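Local coordinates for protein Cyp101j2 (Sphingobium yanoikuyae, PDB 5KYO) that probably hydroxylates the monoterpenoid 1,8-cineole, acting as a heme-dependent cytochrome P450 monooxygenase, at residues F45-Y50 with M339-T344; M75-P78 with W84-L87; V158-G163 with E178-R183; V152-A157 with L393-A398. All coordinates share one frame; numbering follows the deposited sequence. Where two conformers were deposited one is given.

Contact 1 of 4, residues F45-Y50 with M339-T344; sequences FDFDIY and MVMAPT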
loop_
_atom_site.group_PDB
_atom_site.type_symbol
_atom_site.label_atom_id
_atom_site.label_comp_id
_atom_site.label_asym_id
_atom_site.label_seq_id
_atom_site.Cartn_x
_atom_site.Cartn_y
_atom_site.Cartn_z
ATOM N N PHE A 45 2.177 20.490 -15.817
ATOM C CA PHE A 45 3.466 19.865 -15.499
ATOM C C PHE A 45 3.494 18.413 -15.993
ATOM O O PHE A 45 2.447 17.821 -16.247
ATOM C CB PHE A 45 3.755 20.020 -13.986
ATOM C CG PHE A 45 3.105 18.989 -13.097
ATOM C CD1 PHE A 45 3.848 18.289 -12.146
ATOM C CD2 PHE A 45 1.758 18.702 -13.228
ATOM C CE1 PHE A 45 3.251 17.373 -11.325
ATOM C CE2 PHE A 45 1.167 17.786 -12.414
ATOM C CZ PHE A 45 1.906 17.112 -11.463
ATOM N N ASP A 46 4.699 17.884 -16.197
ATOM C CA ASP A 46 4.909 16.633 -16.930
ATOM C C ASP A 46 5.034 15.447 -15.990
ATOM O O ASP A 46 6.137 14.973 -15.697
ATOM C CB ASP A 46 6.149 16.768 -17.831
ATOM C CG ASP A 46 6.397 15.536 -18.705
ATOM O OD1 ASP A 46 5.536 14.630 -18.743
ATOM O OD2 ASP A 46 7.454 15.484 -19.378
ATOM N N PHE A 47 3.888 14.947 -15.537
ATOM C CA PHE A 47 3.874 13.959 -14.466
ATOM C C PHE A 47 3.206 12.661 -14.910
ATOM O O PHE A 47 2.053 12.662 -15.347
ATOM C CB PHE A 47 3.168 14.542 -13.261
ATOM C CG PHE A 47 3.220 13.658 -12.042
ATOM C CD1 PHE A 47 4.364 13.603 -11.238
ATOM C CD2 PHE A 47 2.133 12.865 -11.715
ATOM C CE1 PHE A 47 4.411 12.774 -10.144
ATOM C CE2 PHE A 47 2.160 12.030 -10.616
ATOM C CZ PHE A 47 3.297 11.980 -9.827
ATOM N N ASP A 48 3.948 11.559 -14.844
ATOM C CA ASP A 48 3.387 10.225 -15.117
ATOM C C ASP A 48 3.604 9.369 -13.856
ATOM O O ASP A 48 4.740 9.087 -13.477
ATOM C CB ASP A 48 4.042 9.572 -16.354
ATOM C CG ASP A 48 3.238 8.400 -16.908
ATOM O OD1 ASP A 48 2.328 7.928 -16.203
ATOM O OD2 ASP A 48 3.507 7.950 -18.049
ATOM N N ILE A 49 2.509 8.999 -13.198
ATOM C CA ILE A 49 2.588 8.257 -11.928
ATOM C C ILE A 49 3.088 6.843 -12.189
ATOM O O ILE A 49 3.459 6.131 -11.257
ATOM C CB ILE A 49 1.220 8.225 -11.214
ATOM C CG1 ILE A 49 1.321 7.661 -9.783
ATOM C CG2 ILE A 49 0.252 7.433 -12.028
ATOM C CD1 ILE A 49 2.415 8.297 -8.909
ATOM N N TYR A 50 3.124 6.442 -13.458
ATOM C CA TYR A 50 3.621 5.114 -13.817
ATOM C C TYR A 50 5.075 5.091 -14.308
ATOM O O TYR A 50 5.676 4.020 -14.453
ATOM C CB TYR A 50 2.703 4.506 -14.860
ATOM C CG TYR A 50 1.305 4.374 -14.317
ATOM C CD1 TYR A 50 1.019 3.456 -13.316
ATOM C CD2 TYR A 50 0.282 5.191 -14.765
ATOM C CE1 TYR A 50 -0.250 3.336 -12.800
ATOM C CE2 TYR A 50 -1.008 5.073 -14.248
ATOM C CZ TYR A 50 -1.261 4.141 -13.257
ATOM O OH TYR A 50 -2.530 4.005 -12.726
ATOM N N MET A 339 -10.430 14.267 -11.873
ATOM C CA MET A 339 -9.704 13.376 -10.977
ATOM C C MET A 339 -8.645 14.161 -10.220
ATOM O O MET A 339 -7.977 15.018 -10.795
ATOM C CB MET A 339 -9.046 12.235 -11.757
ATOM C CG MET A 339 -10.035 11.323 -12.431
ATOM S SD MET A 339 -11.019 10.468 -11.183
ATOM C CE MET A 339 -9.697 9.756 -10.191
ATOM N N VAL A 340 -8.498 13.881 -8.930
ATOM C CA VAL A 340 -7.439 14.517 -8.158
ATOM C C VAL A 340 -6.597 13.481 -7.415
ATOM O O VAL A 340 -7.101 12.756 -6.553
ATOM C CB VAL A 340 -7.989 15.526 -7.138
ATOM C CG1 VAL A 340 -6.836 16.178 -6.411
ATOM C CG2 VAL A 340 -8.870 16.591 -7.832
ATOM N N MET A 341 -5.314 13.431 -7.770
ATOM C CA MET A 341 -4.363 12.537 -7.122
ATOM C C MET A 341 -3.863 13.175 -5.828
ATOM O O MET A 341 -3.562 14.357 -5.789
ATOM C CB MET A 341 -3.198 12.208 -8.062
ATOM C CG MET A 341 -2.265 11.129 -7.557
ATOM S SD MET A 341 -1.230 10.421 -8.848
ATOM C CE MET A 341 -2.399 9.362 -9.705
ATOM N N ALA A 342 -3.805 12.385 -4.763
ATOM C CA ALA A 342 -3.417 12.903 -3.455
ATOM C C ALA A 342 -2.457 11.935 -2.771
ATOM O O ALA A 342 -2.860 11.192 -1.884
ATOM C CB ALA A 342 -4.656 13.133 -2.591
ATOM N N PRO A 343 -1.183 11.940 -3.193
ATOM C CA PRO A 343 -0.231 10.913 -2.751
ATOM C C PRO A 343 0.140 10.991 -1.273
ATOM O O PRO A 343 0.454 12.061 -0.742
ATOM C CB PRO A 343 1.002 11.180 -3.629
ATOM C CG PRO A 343 0.464 11.936 -4.806
ATOM C CD PRO A 343 -0.607 12.800 -4.236
ATOM N N THR A 344 0.134 9.839 -0.615
ATOM C CA THR A 344 0.613 9.782 0.751
ATOM C C THR A 344 2.054 10.291 0.791
ATOM O O THR A 344 2.497 10.785 1.809
ATOM C CB THR A 344 0.549 8.358 1.332
ATOM O OG1 THR A 344 1.432 7.512 0.600
ATOM C CG2 THR A 344 -0.869 7.791 1.198
#
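Against the mixed sheet on the N-terminal side of the P450 fold, M341 of strand 339-343 reaches out to F47 and I49, two residues of the loop that leads to helix 59-69. The thioether end of M341 does all the touching. Its chain runs out nearly straight from the strand, CG anti to the backbone N (chi1 -171°), and bends only at the last torsion. That leaves SD and CE side by side against the loop. I49 takes the larger share: its CG1 lies 3.9 Å from M341 SD, while its CG2 meets M341 CE at 4.0 Å, so both branches of the isoleucine bear on the methionine. F47 offers its ring edge, with CE2 4.1 Å from M341 SD and the sulfur near the ring plane rather than over a face. M341 was modelled in two conformers, and these distances belong to one of them. The loop turns about I49: D48 OD1 accepts from Y50 N at 3.2 Å, an Asx turn, and also takes a bond from N80 ND2. The proton of Y50 N comes in from above the carboxylate plane. W63 of helix 59-69 touches I49 and P343, and the chain runs on to T344, which touches the heme. The result is a buried, wholly apolar seam of the kind that joins the N-terminal segment of a P450 to its beta-rich region.

Contact 2 of 4, residues M75-P78 with W84-L87; sequences MWTP and WVAL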
loop_
_atom_site.group_PDB
_atom_site.type_symbol
_atom_site.label_atom_id
_atom_site.label_comp_id
_atom_site.label_asym_id
_atom_site.label_seq_id
_atom_site.Cartn_x
_atom_site.Cartn_y
_atom_site.Cartn_z
ATOM N N MET A 75 -1.242 21.084 -9.156
ATOM C CA MET A 75 -0.873 21.126 -10.570
ATOM C C MET A 75 -1.731 20.152 -11.374
ATOM O O MET A 75 -2.516 19.387 -10.807
ATOM C CB MET A 75 0.619 20.797 -10.756
ATOM C CG MET A 75 1.570 21.770 -10.069
ATOM S SD MET A 75 1.577 23.411 -10.852
ATOM C CE MET A 75 2.553 23.050 -12.301
ATOM N N TRP A 76 -1.563 20.176 -12.696
ATOM C CA TRP A 76 -2.358 19.356 -13.606
ATOM C C TRP A 76 -1.455 18.762 -14.678
ATOM O O TRP A 76 -0.593 19.453 -15.226
ATOM C CB TRP A 76 -3.475 20.189 -14.245
ATOM C CG TRP A 76 -4.413 19.426 -15.132
ATOM C CD1 TRP A 76 -5.620 18.888 -14.780
ATOM C CD2 TRP A 76 -4.238 19.135 -16.527
ATOM N NE1 TRP A 76 -6.194 18.269 -15.860
ATOM C CE2 TRP A 76 -5.368 18.406 -16.945
ATOM C CE3 TRP A 76 -3.231 19.412 -17.458
ATOM C CZ2 TRP A 76 -5.521 17.949 -18.252
ATOM C CZ3 TRP A 76 -3.382 18.956 -18.757
ATOM C CH2 TRP A 76 -4.524 18.240 -19.146
ATOM N N THR A 77 -1.642 17.477 -14.957
ATOM C CA THR A 77 -0.804 16.748 -15.910
ATOM C C THR A 77 -1.671 16.176 -17.026
ATOM O O THR A 77 -2.760 15.664 -16.769
ATOM C CB THR A 77 -0.003 15.595 -15.217
ATOM O OG1 THR A 77 0.698 14.805 -16.195
ATOM C CG2 THR A 77 -0.940 14.693 -14.415
ATOM N N PRO A 78 -1.192 16.264 -18.276
ATOM C CA PRO A 78 -1.930 15.699 -19.413
ATOM C C PRO A 78 -1.901 14.171 -19.464
ATOM O O PRO A 78 -2.677 13.578 -20.211
ATOM C CB PRO A 78 -1.197 16.281 -20.627
ATOM C CG PRO A 78 0.200 16.506 -20.138
ATOM C CD PRO A 78 0.036 16.961 -18.707
ATOM N N TRP A 84 -5.491 16.395 -11.853
ATOM C CA TRP A 84 -4.827 17.269 -10.900
ATOM C C TRP A 84 -4.010 16.461 -9.898
ATOM O O TRP A 84 -4.326 15.300 -9.613
ATOM C CB TRP A 84 -5.835 18.138 -10.146
ATOM C CG TRP A 84 -6.790 18.898 -11.004
ATOM C CD1 TRP A 84 -8.038 18.496 -11.403
ATOM C CD2 TRP A 84 -6.599 20.210 -11.545
ATOM N NE1 TRP A 84 -8.626 19.474 -12.166
ATOM C CE2 TRP A 84 -7.766 20.539 -12.267
ATOM C CE3 TRP A 84 -5.553 21.141 -11.489
ATOM C CZ2 TRP A 84 -7.912 21.757 -12.940
ATOM C CZ3 TRP A 84 -5.700 22.353 -12.157
ATOM C CH2 TRP A 84 -6.870 22.649 -12.871
ATOM N N VAL A 85 -2.964 17.085 -9.360
ATOM C CA VAL A 85 -2.124 16.443 -8.353
ATOM C C VAL A 85 -1.883 17.381 -7.168
ATOM O O VAL A 85 -1.373 18.496 -7.335
ATOM C CB VAL A 85 -0.757 15.998 -8.930
ATOM C CG1 VAL A 85 0.018 15.183 -7.885
ATOM C CG2 VAL A 85 -0.921 15.192 -10.211
ATOM N N ALA A 86 -2.261 16.931 -5.976
ATOM C CA ALA A 86 -1.977 17.683 -4.758
ATOM C C ALA A 86 -0.517 17.470 -4.365
ATOM O O ALA A 86 -0.078 16.325 -4.145
ATOM C CB ALA A 86 -2.895 17.273 -3.638
ATOM N N LEU A 87 0.227 18.575 -4.292
ATOM C CA LEU A 87 1.674 18.520 -4.091
ATOM C C LEU A 87 2.154 19.113 -2.765
ATOM O O LEU A 87 3.361 19.316 -2.565
ATOM C CB LEU A 87 2.375 19.224 -5.252
ATOM C CG LEU A 87 2.245 18.458 -6.574
ATOM C CD1 LEU A 87 2.895 19.204 -7.705
ATOM C CD2 LEU A 87 2.856 17.068 -6.450
#
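M75 and V85 form the antiparallel hydrogen-bonded pair of the hairpin, each satisfying the other's backbone. M75 N gives to V85 O at 3.2 Å, and V85 N returns a shorter bond to M75 O at 2.8 Å; both are fairly straight, at 158° and 157°. M75 O also receives a CA-H...O contact from W84 CA at 3.1 Å. Next along is the non-hydrogen-bonded pair W76 and W84, whose indoles meet edge-to-face. CD1 of W76 sits over the centre of the W84 ring system, 3.6 Å from W84 CD2, with the two ring planes at 71°, and CB of W76 rests over CE3 and CZ3 of the same indole. W84 NE1 is spoken for by D338 OD2. An alanine in place of W84 would probably leave that carboxylate oxygen without its N-H donor and deprive the W76 edge of the face it leans on. T77 OG1 pairs with F47 O and with H79 N, so this buried hydroxyl has two backbone partners. On the sheet face shared by M75 and V85, M75 CG packs on L87 CD1 at 3.7 Å. Strand 74-77 is outermost in the mixed sheet; strand 83-86 runs parallel to strand 339-343 on its other side, W84 also touches strand 332-334, and L87 leads into helix 89-97.

Contact 3 of 4, residues V158-G163 with E178-R183; sequences VSLIEG and EQLPVR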
loop_
_atom_site.group_PDB
_atom_site.type_symbol
_atom_site.label_atom_id
_atom_site.label_comp_id
_atom_site.label_asym_id
_atom_site.label_seq_id
_atom_site.Cartn_x
_atom_site.Cartn_y
_atom_site.Cartn_z
ATOM N N VAL A 158 10.936 -17.400 9.174
ATOM C CA VAL A 158 12.049 -18.255 9.575
ATOM C C VAL A 158 12.378 -19.280 8.499
ATOM O O VAL A 158 13.540 -19.502 8.187
ATOM C CB VAL A 158 11.747 -19.002 10.918
ATOM C CG1 VAL A 158 12.729 -20.139 11.155
ATOM C CG2 VAL A 158 11.745 -18.031 12.094
ATOM N N SER A 159 11.346 -19.912 7.935
ATOM C CA SER A 159 11.555 -20.954 6.939
ATOM C C SER A 159 12.209 -20.369 5.690
ATOM O O SER A 159 13.111 -20.971 5.109
ATOM C CB SER A 159 10.232 -21.660 6.596
ATOM O OG SER A 159 9.373 -20.851 5.802
ATOM N N LEU A 160 11.774 -19.186 5.296
ATOM C CA LEU A 160 12.337 -18.564 4.113
ATOM C C LEU A 160 13.795 -18.184 4.344
ATOM O O LEU A 160 14.640 -18.454 3.502
ATOM C CB LEU A 160 11.516 -17.338 3.709
ATOM C CG LEU A 160 10.069 -17.675 3.291
ATOM C CD1 LEU A 160 9.220 -16.425 3.265
ATOM C CD2 LEU A 160 10.062 -18.330 1.919
ATOM N N ILE A 161 14.081 -17.571 5.484
ATOM C CA ILE A 161 15.449 -17.138 5.787
ATOM C C ILE A 161 16.381 -18.327 5.905
ATOM O O ILE A 161 17.496 -18.290 5.395
ATOM C CB ILE A 161 15.494 -16.311 7.096
ATOM C CG1 ILE A 161 14.689 -15.005 6.917
ATOM C CG2 ILE A 161 16.936 -16.093 7.557
ATOM C CD1 ILE A 161 14.312 -14.329 8.216
ATOM N N GLU A 162 15.946 -19.396 6.581
ATOM C CA GLU A 162 16.866 -20.517 6.731
ATOM C C GLU A 162 17.132 -21.161 5.378
ATOM O O GLU A 162 18.209 -21.728 5.147
ATOM C CB GLU A 162 16.331 -21.536 7.732
ATOM C CG GLU A 162 16.359 -21.021 9.141
ATOM C CD GLU A 162 17.771 -20.735 9.634
ATOM O OE1 GLU A 162 18.736 -21.353 9.129
ATOM O OE2 GLU A 162 17.910 -19.896 10.542
ATOM N N GLY A 163 16.158 -21.025 4.480
ATOM C CA GLY A 163 16.261 -21.517 3.119
ATOM C C GLY A 163 17.455 -20.962 2.361
ATOM O O GLY A 163 18.250 -21.727 1.822
ATOM N N GLU A 178 8.002 -11.267 -1.553
ATOM C CA GLU A 178 6.858 -11.735 -2.348
ATOM C C GLU A 178 6.261 -13.056 -1.852
ATOM O O GLU A 178 5.129 -13.416 -2.215
ATOM C CB GLU A 178 7.260 -11.880 -3.819
ATOM C CG GLU A 178 7.231 -10.548 -4.572
ATOM C CD GLU A 178 7.857 -10.598 -5.967
ATOM O OE1 GLU A 178 8.313 -11.680 -6.392
ATOM O OE2 GLU A 178 7.887 -9.540 -6.642
ATOM N N GLN A 179 7.011 -13.777 -1.027
ATOM C CA GLN A 179 6.561 -15.074 -0.518
ATOM C C GLN A 179 5.647 -14.969 0.701
ATOM O O GLN A 179 5.195 -15.978 1.214
ATOM C CB GLN A 179 7.769 -15.936 -0.158
ATOM C CG GLN A 179 8.773 -16.067 -1.276
ATOM C CD GLN A 179 8.323 -17.037 -2.333
ATOM O OE1 GLN A 179 7.315 -17.724 -2.170
ATOM N NE2 GLN A 179 9.061 -17.094 -3.433
ATOM N N LEU A 180 5.408 -13.754 1.183
ATOM C CA LEU A 180 4.705 -13.556 2.450
ATOM C C LEU A 180 3.183 -13.276 2.342
ATOM O O LEU A 180 2.390 -13.932 3.021
ATOM C CB LEU A 180 5.372 -12.413 3.235
ATOM C CG LEU A 180 6.787 -12.661 3.764
ATOM C CD1 LEU A 180 7.366 -11.371 4.351
ATOM C CD2 LEU A 180 6.744 -13.767 4.810
ATOM N N PRO A 181 2.768 -12.281 1.531
ATOM C CA PRO A 181 1.397 -11.806 1.807
ATOM C C PRO A 181 0.233 -12.737 1.430
ATOM O O PRO A 181 -0.819 -12.658 2.079
ATOM C CB PRO A 181 1.296 -10.509 0.990
ATOM C CG PRO A 181 2.718 -10.065 0.786
ATOM C CD PRO A 181 3.521 -11.335 0.674
ATOM N N VAL A 182 0.380 -13.557 0.399
ATOM C CA VAL A 182 -0.740 -14.401 0.008
ATOM C C VAL A 182 -0.890 -15.491 1.058
ATOM O O VAL A 182 -2.003 -15.780 1.523
ATOM C CB VAL A 182 -0.565 -14.999 -1.397
ATOM C CG1 VAL A 182 -1.899 -15.613 -1.864
ATOM C CG2 VAL A 182 -0.188 -13.914 -2.364
ATOM N N ARG A 183 0.233 -16.067 1.465
ATOM C CA ARG A 183 0.234 -17.055 2.542
ATOM C C ARG A 183 -0.378 -16.513 3.840
ATOM O O ARG A 183 -1.095 -17.225 4.522
ATOM C CB ARG A 183 1.662 -17.555 2.815
ATOM C CG ARG A 183 2.247 -18.431 1.724
ATOM C CD ARG A 183 3.548 -19.059 2.219
ATOM N NE ARG A 183 4.055 -20.106 1.340
ATOM C CZ ARG A 183 4.846 -19.890 0.296
ATOM N NH1 ARG A 183 5.218 -18.648 -0.015
ATOM N NH2 ARG A 183 5.254 -20.918 -0.442
#
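L160 carries this contact, where helix 149-164 meets the turn into helix 181-188 within the helical part of the P450 fold. Both its methyls press on Q179 from the same side: CD1 touches Q179 CB at 3.7 Å, and CD2 lies 3.9 Å from the same CB. CD1 also reaches L180 CD2 at 3.9 Å, and the two leucines approach at a slant. L180, buried, also touches L279 of helix 273-288, while F176 of helix 172-177 adds another apolar neighbour for L160. A serine in place of L160, lacking both methyls, would probably open a gap beside Q179 CB and L180 CD2. What positions Q179 is polar. Its chain folds sharply at chi2 (-77°), which turns the amide away from the leucine, so only the aliphatic CB and CG face L160. The amide is then held from two directions, for NE2 gives to H174 O and OE1 accepts from R183. The arginine finishes the turn with a single nitrogen: NH1 donates in the guanidinium plane to Q179 O at 2.9 Å and to Q179 OE1 at 3.1 Å, each on a lone pair.

Contact 4 of 4, residues V152-A157 with L393-A398; sequences VVTDLA and LREWFA
T154 and E395 meet where helices 149-164 and 382-399 pack together, partly through a water. In the glutamate, CG leaves beside the backbone N (chi1 -59°), and the chain then bends at chi2 (-60°), which brings OE2 near the threonine. T154 CG2 lies 3.7 Å from E395 OE2, a plain van der Waals approach, and the two side chains cross at about a right angle. T154 OG1 stands anti to the carbonyl carbon, beside the backbone N (chi1 -65°), and CG2 is anti to that N. From there OG1 bonds to E150 O, one turn back, and accepts a proton from the water at 2.9 Å. The same water donates to E395 OE2 at 2.6 Å, so a single molecule links hydroxyl and carboxylate. E395 OE1 forms a salt bridge with R399, the two oxygens thus having different partners. Nearer the backbones, A157 CB faces E395 CB at 4.5 Å, a loose touch, and the small alanine lets the helices draw close here. Next to E395, W396 enters an aromatic cluster with F172, F176, F283 and F403. Helix 382-399 corresponds to the one that follows the cysteine loop in P450s, and its packing on a helix of the alpha-rich region is typical of that fold.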
loop_
_atom_site.group_PDB
_atom_site.type_symbol
_atom_site.label_atom_id
_atom_site.label_comp_id
_atom_site.label_asym_id
_atom_site.label_seq_id
_atom_site.Cartn_x
_atom_site.Cartn_y
_atom_site.Cartn_z
ATOM N N VAL A 152 2.158 -17.396 12.615
ATOM C CA VAL A 152 2.169 -17.711 11.189
ATOM C C VAL A 152 3.247 -16.908 10.426
ATOM O O VAL A 152 3.978 -17.465 9.591
ATOM C CB VAL A 152 0.776 -17.462 10.571
ATOM C CG1 VAL A 152 0.839 -17.486 9.077
ATOM C CG2 VAL A 152 -0.210 -18.523 11.085
ATOM N N VAL A 153 3.360 -15.618 10.723
ATOM C CA VAL A 153 4.359 -14.794 10.052
ATOM C C VAL A 153 5.736 -15.262 10.524
ATOM O O VAL A 153 6.648 -15.400 9.730
ATOM C CB VAL A 153 4.181 -13.280 10.325
ATOM C CG1 VAL A 153 5.222 -12.466 9.542
ATOM C CG2 VAL A 153 2.793 -12.822 9.930
ATOM N N THR A 154 5.857 -15.574 11.810
ATOM C CA THR A 154 7.144 -16.002 12.354
ATOM C C THR A 154 7.662 -17.270 11.680
ATOM O O THR A 154 8.799 -17.329 11.252
ATOM C CB THR A 154 7.049 -16.224 13.863
ATOM O OG1 THR A 154 6.779 -14.970 14.501
ATOM C CG2 THR A 154 8.352 -16.809 14.417
ATOM N N ASP A 155 6.820 -18.289 11.576
ATOM C CA ASP A 155 7.260 -19.561 11.004
ATOM C C ASP A 155 7.610 -19.436 9.536
ATOM O O ASP A 155 8.522 -20.103 9.055
ATOM C CB ASP A 155 6.172 -20.642 11.177
ATOM C CG ASP A 155 5.940 -21.003 12.627
ATOM O OD1 ASP A 155 6.814 -20.694 13.467
ATOM O OD2 ASP A 155 4.887 -21.602 12.925
ATOM N N LEU A 156 6.857 -18.604 8.817
ATOM C CA LEU A 156 7.098 -18.388 7.390
ATOM C C LEU A 156 8.414 -17.635 7.130
ATOM O O LEU A 156 9.222 -18.069 6.320
ATOM C CB LEU A 156 5.939 -17.629 6.772
ATOM C CG LEU A 156 5.993 -17.454 5.255
ATOM C CD1 LEU A 156 6.308 -18.781 4.565
ATOM C CD2 LEU A 156 4.672 -16.876 4.754
ATOM N N ALA A 157 8.593 -16.511 7.821
ATOM C CA ALA A 157 9.836 -15.751 7.782
ATOM C C ALA A 157 11.020 -16.632 8.088
ATOM O O ALA A 157 12.000 -16.626 7.365
ATOM C CB ALA A 157 9.779 -14.596 8.763
ATOM N N LEU A 393 11.731 -8.057 10.872
ATOM C CA LEU A 393 12.926 -7.397 11.355
ATOM C C LEU A 393 13.564 -8.263 12.440
ATOM O O LEU A 393 14.764 -8.451 12.445
ATOM C CB LEU A 393 12.602 -6.013 11.907
ATOM C CG LEU A 393 12.335 -4.932 10.847
ATOM C CD1 LEU A 393 11.733 -3.715 11.513
ATOM C CD2 LEU A 393 13.599 -4.567 10.111
ATOM N N ARG A 394 12.749 -8.805 13.340
ATOM C CA ARG A 394 13.303 -9.569 14.459
ATOM C C ARG A 394 13.950 -10.863 13.991
ATOM O O ARG A 394 15.069 -11.177 14.386
ATOM C CB ARG A 394 12.227 -9.878 15.504
ATOM C CG ARG A 394 11.776 -8.659 16.290
ATOM C CD ARG A 394 10.835 -9.022 17.431
ATOM N NE ARG A 394 10.188 -7.845 18.006
ATOM C CZ ARG A 394 9.485 -7.856 19.135
ATOM N NH1 ARG A 394 9.346 -8.981 19.820
ATOM N NH2 ARG A 394 8.931 -6.736 19.585
ATOM N N GLU A 395 13.246 -11.634 13.169
ATOM C CA GLU A 395 13.829 -12.885 12.675
ATOM C C GLU A 395 14.983 -12.688 11.690
ATOM O O GLU A 395 15.881 -13.519 11.645
ATOM C CB GLU A 395 12.760 -13.761 12.024
ATOM C CG GLU A 395 11.635 -14.119 12.973
ATOM C CD GLU A 395 12.106 -14.901 14.199
ATOM O OE1 GLU A 395 13.169 -15.552 14.137
ATOM O OE2 GLU A 395 11.403 -14.873 15.224
ATOM N N TRP A 396 14.950 -11.630 10.878
ATOM C CA TRP A 396 16.042 -11.402 9.959
ATOM C C TRP A 396 17.292 -11.094 10.789
ATOM O O TRP A 396 18.337 -11.726 10.612
ATOM C CB TRP A 396 15.743 -10.257 8.956
ATOM C CG TRP A 396 16.810 -10.164 7.881
ATOM C CD1 TRP A 396 18.065 -9.640 8.015
ATOM C CD2 TRP A 396 16.718 -10.631 6.529
ATOM N NE1 TRP A 396 18.756 -9.756 6.841
ATOM C CE2 TRP A 396 17.957 -10.372 5.913
ATOM C CE3 TRP A 396 15.715 -11.261 5.787
ATOM C CZ2 TRP A 396 18.212 -10.692 4.584
ATOM C CZ3 TRP A 396 15.978 -11.581 4.461
ATOM C CH2 TRP A 396 17.211 -11.294 3.877
ATOM N N PHE A 397 17.182 -10.149 11.720
ATOM C CA PHE A 397 18.376 -9.714 12.449
ATOM C C PHE A 397 18.914 -10.792 13.400
ATOM O O PHE A 397 20.094 -10.788 13.727
ATOM C CB PHE A 397 18.108 -8.414 13.208
ATOM C CG PHE A 397 18.324 -7.190 12.358
ATOM C CD1 PHE A 397 19.607 -6.747 12.080
ATOM C CD2 PHE A 397 17.250 -6.539 11.781
ATOM C CE1 PHE A 397 19.809 -5.632 11.283
ATOM C CE2 PHE A 397 17.439 -5.433 10.971
ATOM C CZ PHE A 397 18.707 -4.978 10.716
ATOM N N ALA A 398 18.071 -11.734 13.813
ATOM C CA ALA A 398 18.568 -12.844 14.623
ATOM C C ALA A 398 19.512 -13.744 13.822
ATOM O O ALA A 398 20.441 -14.335 14.397
ATOM C CB ALA A 398 17.422 -13.675 15.184
HETATM O O HOH W 1 9.082 -13.694 15.662
#

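The four contacts fall into two pairs on opposite sides of the chain's centre. Contacts 1 and 2, with centres 6 Å apart, share the mixed sheet: M341 N lies 2.8 Å from W84 O, a probable hydrogen bond between neighbouring strands, and F45 CD2 packs on M75 CB at 3.4 Å. Contacts 3 and 4, 9 Å apart between centres, share helix 149-164, and L156 CD2 touches L180 CD2 at 3.7 Å. Between contacts 1 and 3 the centres are 33 Å apart. Both pairs come near the heme: the side chains of M341 and L180 each lie about 10 Å from it, and contact 1 includes T344, which touches it.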